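Putative retaining b-glycosidase (Saccharophagus degradans, PDB 5A95) hydrolyses beta-glucans as a family 5 glycoside hydrolase, probably as a licheninase that retains configuration. Local coordinates at residues I106-R112 / E163-F167; D140-Y146 / E185-T191; L120-D124 / R170-Y175. The protein carries 1 engineered substitution. All coordinates share one frame; numbering follows the deposited sequence.

Interaction 1 of 3, residues I106-R112 / E163-F167. With BGC (beta-D-glucopyranose), chain D.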
loop_
_atom_site.group_PDB
_atom_site.type_symbol
_atom_site.label_atom_id
_atom_site.label_comp_id
_atom_site.label_asym_id
_atom_site.label_seq_id
_atom_site.Cartn_x
_atom_site.Cartn_y
_atom_site.Cartn_z
ATOM N N ILE A 106 0.706 -0.769 -21.925
ATOM C CA ILE A 106 -0.393 -0.336 -21.085
ATOM C C ILE A 106 0.149 0.478 -19.938
ATOM O O ILE A 106 0.797 -0.048 -19.042
ATOM C CB ILE A 106 -1.213 -1.541 -20.617
ATOM C CG1 ILE A 106 -1.796 -2.248 -21.848
ATOM C CG2 ILE A 106 -2.302 -1.126 -19.625
ATOM C CD1 ILE A 106 -2.170 -3.694 -21.662
ATOM N N HIS A 107 -0.066 1.787 -19.990
ATOM C CA HIS A 107 0.466 2.668 -18.972
ATOM C C HIS A 107 -0.447 2.669 -17.748
ATOM O O HIS A 107 -1.649 2.856 -17.882
ATOM C CB HIS A 107 0.600 4.091 -19.496
ATOM C CG HIS A 107 1.734 4.269 -20.447
ATOM N ND1 HIS A 107 1.922 3.482 -21.560
ATOM C CD2 HIS A 107 2.755 5.158 -20.445
ATOM C CE1 HIS A 107 2.994 3.903 -22.214
ATOM N NE2 HIS A 107 3.520 4.919 -21.551
ATOM N N PRO A 108 0.115 2.539 -16.537
ATOM C CA PRO A 108 -0.770 2.508 -15.367
ATOM C C PRO A 108 -1.683 3.729 -15.238
ATOM O O PRO A 108 -2.824 3.610 -14.793
ATOM C CB PRO A 108 0.228 2.413 -14.189
ATOM C CG PRO A 108 1.366 1.604 -14.759
ATOM C CD PRO A 108 1.487 2.134 -16.191
ATOM N N VAL A 109 -1.188 4.920 -15.583
ATOM C CA VAL A 109 -2.033 6.116 -15.442
ATOM C C VAL A 109 -3.261 6.008 -16.355
ATOM O O VAL A 109 -4.319 6.521 -16.031
ATOM C CB VAL A 109 -1.228 7.403 -15.724
ATOM C CG1 VAL A 109 -0.831 7.513 -17.182
ATOM C CG2 VAL A 109 -1.981 8.658 -15.247
ATOM N N SER A 110 -3.094 5.378 -17.505
ATOM C CA SER A 110 -4.162 5.184 -18.505
ATOM C C SER A 110 -5.145 4.087 -18.078
ATOM O O SER A 110 -6.361 4.228 -18.264
ATOM C CB SER A 110 -3.516 4.855 -19.850
ATOM O OG SER A 110 -4.479 4.839 -20.868
ATOM N N TRP A 111 -4.616 3.011 -17.506
ATOM C CA TRP A 111 -5.398 1.979 -16.857
ATOM C C TRP A 111 -6.347 2.648 -15.864
ATOM O O TRP A 111 -7.549 2.361 -15.844
ATOM C CB TRP A 111 -4.438 0.985 -16.184
ATOM C CG TRP A 111 -5.035 -0.130 -15.417
ATOM C CD1 TRP A 111 -4.991 -0.302 -14.057
ATOM C CD2 TRP A 111 -5.669 -1.304 -15.935
ATOM N NE1 TRP A 111 -5.562 -1.483 -13.697
ATOM C CE2 TRP A 111 -5.995 -2.122 -14.829
ATOM C CE3 TRP A 111 -5.986 -1.750 -17.214
ATOM C CZ2 TRP A 111 -6.649 -3.344 -14.972
ATOM C CZ3 TRP A 111 -6.605 -2.982 -17.344
ATOM C CH2 TRP A 111 -6.947 -3.748 -16.246
ATOM N N ARG A 112 -5.815 3.526 -15.020
ATOM C CA ARG A 112 -6.662 4.220 -14.047
ATOM C C ARG A 112 -7.636 5.193 -14.714
ATOM O O ARG A 112 -8.789 5.276 -14.319
ATOM C CB ARG A 112 -5.814 4.946 -12.998
ATOM C CG ARG A 112 -5.101 4.017 -12.038
ATOM C CD ARG A 112 -4.344 4.777 -10.975
ATOM N NE ARG A 112 -3.214 5.547 -11.481
ATOM C CZ ARG A 112 -2.001 5.054 -11.697
ATOM N NH1 ARG A 112 -1.777 3.765 -11.517
ATOM N NH2 ARG A 112 -1.019 5.828 -12.130
ATOM N N GLU A 163 -1.796 -3.015 -7.337
ATOM C CA GLU A 163 -2.400 -2.675 -8.619
ATOM C C GLU A 163 -1.793 -3.527 -9.727
ATOM O O GLU A 163 -2.497 -3.939 -10.651
ATOM C CB GLU A 163 -2.217 -1.193 -8.946
ATOM C CG GLU A 163 -2.783 -0.753 -10.284
ATOM C CD GLU A 163 -2.513 0.701 -10.581
ATOM O OE1 GLU A 163 -1.329 1.077 -10.523
ATOM O OE2 GLU A 163 -3.459 1.449 -10.872
ATOM N N THR A 164 -0.488 -3.769 -9.657
ATOM C CA THR A 164 0.191 -4.638 -10.630
ATOM C C THR A 164 -0.319 -6.062 -10.596
ATOM O O THR A 164 -0.662 -6.650 -11.627
ATOM C CB THR A 164 1.722 -4.583 -10.392
ATOM O OG1 THR A 164 2.178 -3.222 -10.601
ATOM C CG2 THR A 164 2.468 -5.517 -11.315
ATOM N N ARG A 165 -0.405 -6.609 -9.398
ATOM C CA ARG A 165 -0.983 -7.946 -9.210
ATOM C C ARG A 165 -2.410 -7.986 -9.760
ATOM O O ARG A 165 -2.797 -8.949 -10.421
ATOM C CB ARG A 165 -1.033 -8.310 -7.726
ATOM C CG ARG A 165 0.282 -8.647 -7.074
ATOM C CD ARG A 165 0.006 -9.133 -5.659
ATOM N NE ARG A 165 1.201 -9.294 -4.873
ATOM C CZ ARG A 165 2.049 -10.299 -4.980
ATOM N NH1 ARG A 165 1.781 -11.325 -5.790
ATOM N NH2 ARG A 165 3.142 -10.320 -4.232
ATOM N N ASP A 166 -3.206 -6.968 -9.445
ATOM C CA ASP A 166 -4.593 -6.954 -9.883
ATOM C C ASP A 166 -4.731 -6.869 -11.396
ATOM O O ASP A 166 -5.598 -7.523 -11.982
ATOM C CB ASP A 166 -5.380 -5.850 -9.181
ATOM C CG ASP A 166 -6.778 -5.719 -9.716
ATOM O OD1 ASP A 166 -7.616 -6.582 -9.371
ATOM O OD2 ASP A 166 -7.057 -4.794 -10.497
ATOM N N PHE A 167 -3.887 -6.060 -12.023
ATOM C CA PHE A 167 -3.823 -6.029 -13.469
ATOM C C PHE A 167 -3.611 -7.425 -14.039
ATOM O O PHE A 167 -4.382 -7.893 -14.886
ATOM C CB PHE A 167 -2.763 -5.035 -13.959
ATOM C CG PHE A 167 -2.506 -5.073 -15.437
ATOM C CD1 PHE A 167 -3.352 -4.436 -16.315
ATOM C CD2 PHE A 167 -1.418 -5.781 -15.953
ATOM C CE1 PHE A 167 -3.122 -4.498 -17.669
ATOM C CE2 PHE A 167 -1.183 -5.836 -17.314
ATOM C CZ PHE A 167 -2.036 -5.188 -18.168
HETATM C C2 BGC D . 8.333 8.507 -25.740
HETATM C C3 BGC D . 7.531 9.669 -25.182
HETATM C C4 BGC D . 6.266 9.184 -24.510
HETATM C C5 BGC D . 6.578 8.091 -23.489
HETATM C C6 BGC D . 5.351 7.402 -22.949
HETATM C C1 BGC D . 8.594 7.551 -24.589
HETATM O O2 BGC D . 9.542 9.040 -26.276
HETATM O O3 BGC D . 7.171 10.533 -26.268
HETATM O O4 BGC D . 5.657 10.279 -23.831
HETATM O O5 BGC D . 7.355 7.076 -24.099
HETATM O O6 BGC D . 5.740 6.384 -22.033
HETATM O O HOH W 1 -5.193 -2.997 -11.216
#
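Phe167 sets its ring edge against the face of Trp111. The stack is edge-to-face, with the planes at 83° and the centroid of the six-membered indole ring 4.8 Å from that of Phe167. CD1 of Phe167 does the touching, 3.7 Å from Trp111 CH2. Ile106 meets the rim of the phenyl ring, its CD1 3.8 Å from Phe167 CZ. The indole reaches this place because its CG stands anti to the backbone N (chi1 178°). Its NE1 is satisfied by a water at 2.9 Å, which in turn donates to Glu163 O and Asp166 OD2. The fold is the (beta/alpha)8 barrel of family 5. Here the end of strand 101-106 and the short helix after it lean on helix 161-174, the helix that follows the next barrel strand. Glu163 is the third main residue; its extended chain passes the pyrrole edge of Trp111. Its carboxylate is nearly coplanar with the guanidinium of Arg112. Arg112 NH1 forms a salt bridge with Glu163 OE1 at 2.9 Å and a hydrogen bond to the syn lone pair of Glu163 OE2. Thr159 OG1 also bonds OE1, and Asp158 O also bonds NH1. His107, at the N-cap of the short helix, shares through NE2 a nearly straight hydrogen bond of 2.7 Å with O6 of a glucose unit. Trp31 of the second subunit meets the His107 ring.

Interaction 2 of 3, residues D140-Y146 / E185-T191; sequences DWHSIGY and ELFNEPT. With BGC (beta-D-glucopyranose), chain B.
The amide of Asn188 lies flat over one face of the His142 ring, the planes 20° apart. Asn188 ND2 sits 3.2 Å from His142 CE1, toward the ring's rim. Both side chains point the same way, toward a bound glucose. His142 NE2 donates to the glucose O3 at 3.0 Å. Asn188 ND2 donates to the glucose O2 at 3.3 Å. Arg103 NH2 bonds Asn188 OD1 and helps fix the amide's orientation. The rotation of the His142 ring is fixed through ND1, which bonds the syn lone pair of Asp140 OD2 at 2.6 Å. Replacing His142 by an alanine would probably leave Asp140 OD2 and the sugar O3 without this donor, and the Asn188 amide without the ring it lies on.

The two backbones pair as parallel strands, tightly. Trp141 N bonds Glu185 O, Asn188 N bonds Trp141 O, and Gly145 N bonds Glu189 O. Ser143 O takes two donors, Glu189 N and Asn188 ND2. At the backbone angles of Gly145 a side chain would collide with the preceding carbonyl O. Phe187 CZ comes to 3.3 Å of Ser143 OG, whose hydrogen-bond partner is Tyr157 O. The contact is looser around Trp141 and Leu186, yet not open to solvent. Trp141 CD1 and Phe187 CD2 are 4.5 Å apart. Trp141 instead stacks on Phe167 and bonds Thr164 through NE1, while Leu186 packs on helix 202-219.

On the sugar side, Ile144 CD1 lies beside Glu189 OE1, which accepts from the glucose O1 at 2.6 Å. Glu189 OE2 bonds His254. Asn188-Glu189-Pro190 is the Asn-Glu-Pro motif at the end of the fourth barrel strand of family 5 enzymes, where the glutamate is probably the acid/base.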
loop_
_atom_site.group_PDB
_atom_site.type_symbol
_atom_site.label_atom_id
_atom_site.label_comp_id
_atom_site.label_asym_id
_atom_site.label_seq_id
_atom_site.Cartn_x
_atom_site.Cartn_y
_atom_site.Cartn_z
ATOM N N ASP A 140 2.015 -5.499 -22.232
ATOM C CA ASP A 140 3.128 -4.932 -21.470
ATOM C C ASP A 140 2.571 -4.001 -20.398
ATOM O O ASP A 140 1.892 -3.024 -20.691
ATOM C CB ASP A 140 4.036 -4.205 -22.474
ATOM C CG ASP A 140 4.845 -3.073 -21.893
ATOM O OD1 ASP A 140 5.260 -3.106 -20.733
ATOM O OD2 ASP A 140 5.063 -2.092 -22.652
ATOM N N TRP A 141 2.810 -4.351 -19.134
ATOM C CA TRP A 141 2.476 -3.446 -18.045
ATOM C C TRP A 141 3.598 -2.396 -17.988
ATOM O O TRP A 141 4.726 -2.648 -17.526
ATOM C CB TRP A 141 2.342 -4.245 -16.758
ATOM C CG TRP A 141 1.928 -3.451 -15.531
ATOM C CD1 TRP A 141 2.624 -3.373 -14.350
ATOM C CD2 TRP A 141 0.728 -2.690 -15.339
ATOM N NE1 TRP A 141 1.936 -2.614 -13.445
ATOM C CE2 TRP A 141 0.770 -2.187 -14.024
ATOM C CE3 TRP A 141 -0.388 -2.386 -16.135
ATOM C CZ2 TRP A 141 -0.269 -1.420 -13.482
ATOM C CZ3 TRP A 141 -1.419 -1.613 -15.586
ATOM C CH2 TRP A 141 -1.344 -1.124 -14.291
ATOM N N HIS A 142 3.285 -1.248 -18.550
ATOM C CA HIS A 142 4.318 -0.324 -19.000
ATOM C C HIS A 142 4.640 0.710 -17.922
ATOM O O HIS A 142 4.219 1.869 -17.972
ATOM C CB HIS A 142 3.922 0.324 -20.312
ATOM C CG HIS A 142 5.054 0.959 -21.024
ATOM N ND1 HIS A 142 5.873 0.267 -21.876
ATOM C CD2 HIS A 142 5.529 2.225 -20.989
ATOM C CE1 HIS A 142 6.783 1.087 -22.360
ATOM N NE2 HIS A 142 6.597 2.282 -21.838
ATOM N N SER A 143 5.430 0.268 -16.961
ATOM C CA SER A 143 5.974 1.112 -15.938
ATOM C C SER A 143 7.501 1.138 -16.066
ATOM O O SER A 143 8.116 0.318 -16.753
ATOM C CB SER A 143 5.515 0.627 -14.562
ATOM O OG SER A 143 6.017 1.458 -13.522
ATOM N N ILE A 144 8.106 2.131 -15.424
ATOM C CA ILE A 144 9.544 2.381 -15.434
ATOM C C ILE A 144 9.904 2.772 -14.016
ATOM O O ILE A 144 9.431 3.819 -13.529
ATOM C CB ILE A 144 9.947 3.518 -16.401
ATOM C CG1 ILE A 144 9.442 3.252 -17.817
ATOM C CG2 ILE A 144 11.466 3.673 -16.373
ATOM C CD1 ILE A 144 9.856 4.285 -18.833
ATOM N N GLY A 145 10.691 1.945 -13.332
ATOM C CA GLY A 145 11.064 2.213 -11.972
ATOM C C GLY A 145 11.249 0.944 -11.172
ATOM O O GLY A 145 11.575 -0.117 -11.746
ATOM N N TYR A 146 11.038 1.033 -9.864
ATOM C CA TYR A 146 11.367 -0.055 -8.958
ATOM C C TYR A 146 10.132 -0.442 -8.181
ATOM O O TYR A 146 9.744 0.204 -7.192
ATOM C CB TYR A 146 12.543 0.337 -8.016
ATOM C CG TYR A 146 13.241 -0.850 -7.421
ATOM C CD1 TYR A 146 13.786 -1.818 -8.251
ATOM C CD2 TYR A 146 13.303 -1.049 -6.058
ATOM C CE1 TYR A 146 14.397 -2.942 -7.754
ATOM C CE2 TYR A 146 13.932 -2.177 -5.545
ATOM C CZ TYR A 146 14.464 -3.124 -6.405
ATOM O OH TYR A 146 15.086 -4.279 -5.967
ATOM N N GLU A 185 4.153 -9.385 -20.356
ATOM C CA GLU A 185 5.417 -8.700 -20.012
ATOM C C GLU A 185 5.186 -7.950 -18.705
ATOM O O GLU A 185 4.563 -6.897 -18.677
ATOM C CB GLU A 185 5.850 -7.814 -21.142
ATOM C CG GLU A 185 7.169 -7.096 -20.889
ATOM C CD GLU A 185 7.719 -6.433 -22.138
ATOM O OE1 GLU A 185 6.988 -6.426 -23.151
ATOM O OE2 GLU A 185 8.855 -5.896 -22.093
ATOM N N LEU A 186 5.687 -8.530 -17.631
ATOM C CA LEU A 186 5.249 -8.253 -16.273
ATOM C C LEU A 186 5.493 -6.819 -15.798
ATOM O O LEU A 186 4.671 -6.278 -15.062
ATOM C CB LEU A 186 5.927 -9.216 -15.296
ATOM C CG LEU A 186 5.703 -10.712 -15.592
ATOM C CD1 LEU A 186 6.367 -11.557 -14.498
ATOM C CD2 LEU A 186 4.235 -11.055 -15.738
ATOM N N PHE A 187 6.628 -6.243 -16.207
ATOM C CA PHE A 187 7.012 -4.897 -15.769
ATOM C C PHE A 187 8.043 -4.373 -16.759
ATOM O O PHE A 187 9.208 -4.771 -16.723
ATOM C CB PHE A 187 7.573 -4.912 -14.351
ATOM C CG PHE A 187 7.769 -3.530 -13.783
ATOM C CD1 PHE A 187 8.899 -2.797 -14.085
ATOM C CD2 PHE A 187 6.835 -2.980 -12.924
ATOM C CE1 PHE A 187 9.069 -1.515 -13.559
ATOM C CE2 PHE A 187 6.994 -1.722 -12.412
ATOM C CZ PHE A 187 8.106 -0.987 -12.729
ATOM N N ASN A 188 7.613 -3.458 -17.632
ATOM C CA ASN A 188 8.407 -2.965 -18.761
ATOM C C ASN A 188 9.897 -2.742 -18.455
ATOM O O ASN A 188 10.783 -3.396 -19.014
ATOM C CB ASN A 188 7.728 -1.708 -19.266
ATOM C CG ASN A 188 8.550 -0.893 -20.240
ATOM O OD1 ASN A 188 9.027 -1.365 -21.257
ATOM N ND2 ASN A 188 8.676 0.399 -19.927
ATOM N N GLU A 189 10.204 -1.760 -17.604
ATOM C CA GLU A 189 11.590 -1.322 -17.410
ATOM C C GLU A 189 11.958 -1.152 -15.951
ATOM O O GLU A 189 11.818 -0.041 -15.380
ATOM C CB GLU A 189 11.908 -0.056 -18.219
ATOM C CG GLU A 189 12.172 -0.378 -19.681
ATOM C CD GLU A 189 12.518 0.803 -20.541
ATOM O OE1 GLU A 189 12.189 1.928 -20.154
ATOM O OE2 GLU A 189 13.070 0.577 -21.636
ATOM N N PRO A 190 12.501 -2.222 -15.352
ATOM C CA PRO A 190 13.053 -2.091 -14.016
ATOM C C PRO A 190 14.252 -1.140 -14.024
ATOM O O PRO A 190 15.162 -1.282 -14.837
ATOM C CB PRO A 190 13.484 -3.511 -13.685
ATOM C CG PRO A 190 12.605 -4.367 -14.557
ATOM C CD PRO A 190 12.587 -3.603 -15.839
ATOM N N THR A 191 14.237 -0.194 -13.074
ATOM C CA THR A 191 15.347 0.711 -12.860
ATOM C C THR A 191 15.220 1.361 -11.499
ATOM O O THR A 191 14.098 1.632 -11.043
ATOM C CB THR A 191 15.484 1.809 -13.942
ATOM O OG1 THR A 191 16.591 2.646 -13.586
ATOM C CG2 THR A 191 14.225 2.664 -14.066
HETATM C C2 BGC B . 10.434 3.944 -22.393
HETATM C C3 BGC B . 9.465 4.518 -23.425
HETATM C C4 BGC B . 10.069 5.788 -24.036
HETATM C C5 BGC B . 11.446 5.485 -24.595
HETATM C C6 BGC B . 12.091 6.690 -25.237
HETATM C C1 BGC B . 11.889 3.914 -22.851
HETATM O O1 BGC B . 12.798 3.861 -21.781
HETATM O O2 BGC B . 9.973 2.607 -21.973
HETATM O O3 BGC B . 8.178 4.712 -22.760
HETATM O O4 BGC B . 9.291 6.414 -25.066
HETATM O O5 BGC B . 12.258 5.113 -23.487
HETATM O O6 BGC B . 13.432 6.290 -25.522
#

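Interaction 3 of 3, residues L120-D124 / R170-Y175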
loop_
_atom_site.group_PDB
_atom_site.type_symbol
_atom_site.label_atom_id
_atom_site.label_comp_id
_atom_site.label_asym_id
_atom_site.label_seq_id
_atom_site.Cartn_x
_atom_site.Cartn_y
_atom_site.Cartn_z
ATOM N N LEU A 120 -10.104 -3.011 -20.506
ATOM C CA LEU A 120 -10.209 -4.400 -20.944
ATOM C C LEU A 120 -11.118 -4.536 -22.176
ATOM O O LEU A 120 -10.855 -5.325 -23.059
ATOM C CB LEU A 120 -10.700 -5.291 -19.811
ATOM C CG LEU A 120 -9.700 -5.458 -18.663
ATOM C CD1 LEU A 120 -10.421 -6.001 -17.442
ATOM C CD2 LEU A 120 -8.549 -6.367 -19.065
ATOM N N GLY A 121 -12.190 -3.752 -22.227
ATOM C CA GLY A 121 -13.038 -3.765 -23.411
ATOM C C GLY A 121 -12.281 -3.361 -24.666
ATOM O O GLY A 121 -12.556 -3.877 -25.764
ATOM N N HIS A 122 -11.330 -2.435 -24.527
ATOM C CA HIS A 122 -10.492 -2.044 -25.676
ATOM C C HIS A 122 -9.456 -3.113 -26.022
ATOM O O HIS A 122 -9.160 -3.328 -27.196
ATOM C CB HIS A 122 -9.852 -0.686 -25.465
ATOM C CG HIS A 122 -10.840 0.431 -25.424
ATOM N ND1 HIS A 122 -11.646 0.741 -26.500
ATOM C CD2 HIS A 122 -11.169 1.306 -24.445
ATOM C CE1 HIS A 122 -12.421 1.767 -26.185
ATOM N NE2 HIS A 122 -12.153 2.131 -24.950
ATOM N N ILE A 123 -8.871 -3.765 -25.009
ATOM C CA ILE A 123 -7.972 -4.871 -25.284
ATOM C C ILE A 123 -8.722 -5.968 -26.055
ATOM O O ILE A 123 -8.163 -6.554 -26.971
ATOM C CB ILE A 123 -7.251 -5.365 -24.017
ATOM C CG1 ILE A 123 -6.386 -4.252 -23.422
ATOM C CG2 ILE A 123 -6.390 -6.576 -24.357
ATOM C CD1 ILE A 123 -5.849 -4.553 -22.032
ATOM N N ASP A 124 -9.993 -6.215 -25.711
ATOM C CA ASP A 124 -10.802 -7.179 -26.463
ATOM C C ASP A 124 -10.846 -6.833 -27.957
ATOM O O ASP A 124 -10.827 -7.725 -28.785
ATOM C CB ASP A 124 -12.240 -7.182 -25.971
ATOM C CG ASP A 124 -12.439 -7.823 -24.610
ATOM O OD1 ASP A 124 -11.493 -8.348 -23.968
ATOM O OD2 ASP A 124 -13.617 -7.771 -24.181
ATOM N N ARG A 170 -6.598 -9.817 -13.480
ATOM C CA ARG A 170 -7.721 -9.534 -14.361
ATOM C C ARG A 170 -7.442 -9.984 -15.793
ATOM O O ARG A 170 -8.314 -10.541 -16.470
ATOM C CB ARG A 170 -8.047 -8.049 -14.378
ATOM C CG ARG A 170 -8.699 -7.509 -13.124
ATOM C CD ARG A 170 -8.759 -5.997 -13.233
ATOM N NE ARG A 170 -9.277 -5.260 -12.088
ATOM C CZ ARG A 170 -10.555 -4.930 -11.923
ATOM N NH1 ARG A 170 -11.488 -5.323 -12.753
ATOM N NH2 ARG A 170 -10.892 -4.194 -10.892
ATOM N N ILE A 171 -6.254 -9.681 -16.281
ATOM C CA ILE A 171 -5.840 -10.038 -17.615
ATOM C C ILE A 171 -5.844 -11.548 -17.791
ATOM O O ILE A 171 -6.347 -12.074 -18.799
ATOM C CB ILE A 171 -4.436 -9.439 -17.924
ATOM C CG1 ILE A 171 -4.463 -7.911 -18.053
ATOM C CG2 ILE A 171 -3.802 -10.107 -19.126
ATOM C CD1 ILE A 171 -5.105 -7.393 -19.336
ATOM N N THR A 172 -5.240 -12.248 -16.846
ATOM C CA THR A 172 -5.085 -13.669 -16.994
ATOM C C THR A 172 -6.420 -14.377 -16.995
ATOM O O THR A 172 -6.647 -15.310 -17.764
ATOM C CB THR A 172 -4.130 -14.254 -15.930
ATOM O OG1 THR A 172 -2.881 -13.544 -15.944
ATOM C CG2 THR A 172 -3.830 -15.695 -16.207
ATOM N N PHE A 173 -7.327 -13.925 -16.135
ATOM C CA PHE A 173 -8.681 -14.471 -16.133
ATOM C C PHE A 173 -9.399 -14.190 -17.453
ATOM O O PHE A 173 -9.972 -15.075 -18.075
ATOM C CB PHE A 173 -9.490 -13.878 -14.987
ATOM C CG PHE A 173 -10.938 -14.305 -14.948
ATOM C CD1 PHE A 173 -11.307 -15.558 -14.518
ATOM C CD2 PHE A 173 -11.925 -13.424 -15.318
ATOM C CE1 PHE A 173 -12.639 -15.911 -14.463
ATOM C CE2 PHE A 173 -13.255 -13.778 -15.287
ATOM C CZ PHE A 173 -13.600 -15.025 -14.850
ATOM N N ARG A 174 -9.367 -12.952 -17.903
ATOM C CA ARG A 174 -10.125 -12.584 -19.071
ATOM C C ARG A 174 -9.672 -13.309 -20.316
ATOM O O ARG A 174 -10.506 -13.663 -21.153
ATOM C CB ARG A 174 -10.084 -11.081 -19.327
ATOM C CG ARG A 174 -11.123 -10.587 -20.327
ATOM C CD ARG A 174 -11.116 -9.077 -20.383
ATOM N NE ARG A 174 -12.153 -8.455 -21.182
ATOM C CZ ARG A 174 -13.168 -7.739 -20.695
ATOM N NH1 ARG A 174 -13.404 -7.684 -19.387
ATOM N NH2 ARG A 174 -13.964 -7.086 -21.506
ATOM N N TYR A 175 -8.375 -13.508 -20.465
ATOM C CA TYR A 175 -7.828 -14.061 -21.700
ATOM C C TYR A 175 -7.379 -15.526 -21.572
ATOM O O TYR A 175 -6.585 -16.011 -22.365
ATOM C CB TYR A 175 -6.741 -13.152 -22.287
ATOM C CG TYR A 175 -7.293 -11.775 -22.539
ATOM C CD1 TYR A 175 -8.341 -11.583 -23.452
ATOM C CD2 TYR A 175 -6.834 -10.672 -21.822
ATOM C CE1 TYR A 175 -8.905 -10.339 -23.633
ATOM C CE2 TYR A 175 -7.402 -9.434 -21.998
ATOM C CZ TYR A 175 -8.443 -9.260 -22.893
ATOM O OH TYR A 175 -8.992 -8.006 -23.014
#
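Leu120 CD2 meets Ile171 CD1 at 3.6 Å in the apolar centre of this contact, and Ile123 CD1 reaches the same Ile171 methyl from another direction. The contact packs two neighbouring outer helices of the (beta/alpha)8 barrel, 116-133 and 161-174. The axes of the two short segments approach to 11.8 Å, their directions 43° apart. Tyr184 of the barrel strand 181-185 touches Ile171 and Tyr175 from the barrel side. Moving outward, Ile123 CG2 lies 3.7 Å from Tyr175 CZ, and the two side chains cross at about a right angle. Leu120 also underlies the next layer: its CB sits 3.5 Å from the guanidinium plane of Arg174, over the centre. Arg174 gets there with CG anti to the backbone N (chi1 -166°) and a chain extended as far as NE. One face of the Tyr175 ring is covered in part by Arg174 CG.

At the polar edge, Arg174 grips Asp124 side-on with two nitrogens, in a salt bridge. Arg174 NH2 bonds Asp124 OD2 at 2.8 Å, and Arg174 NE bonds Asp124 OD1 at 2.9 Å. The two donors would hold the carboxylate against turning. Arg170 points its own NE elsewhere, to Asp166. Asp124 OD1 takes a second donor: Tyr175 OH approaches it on the anti side at 2.7 Å, from the same face of the carboxylate as Arg174 NE.

Interaction 2 lies at the sugar end of the barrel. Interaction 1 borders it, their centres about 11 Å apart. Interaction 3 lies farther out, its centre about 19 Å from that of interaction 2. Interactions 1 and 2 join through neighbouring strands, with probable hydrogen bonds Ile106 O to His142 N and Ile106 N to Asp140 O, both 2.8 Å. His107 and His142 stack, and each bonds a different glucose unit. Interactions 1 and 3 share helix 161-174. Ile106 CD1 touches Ile123 CD1 at 3.8 Å, and Trp111 CZ2 lies 3.8 Å from Arg170 CD. Interactions 2 and 3 do not touch; their nearest atoms are about 7 Å apart.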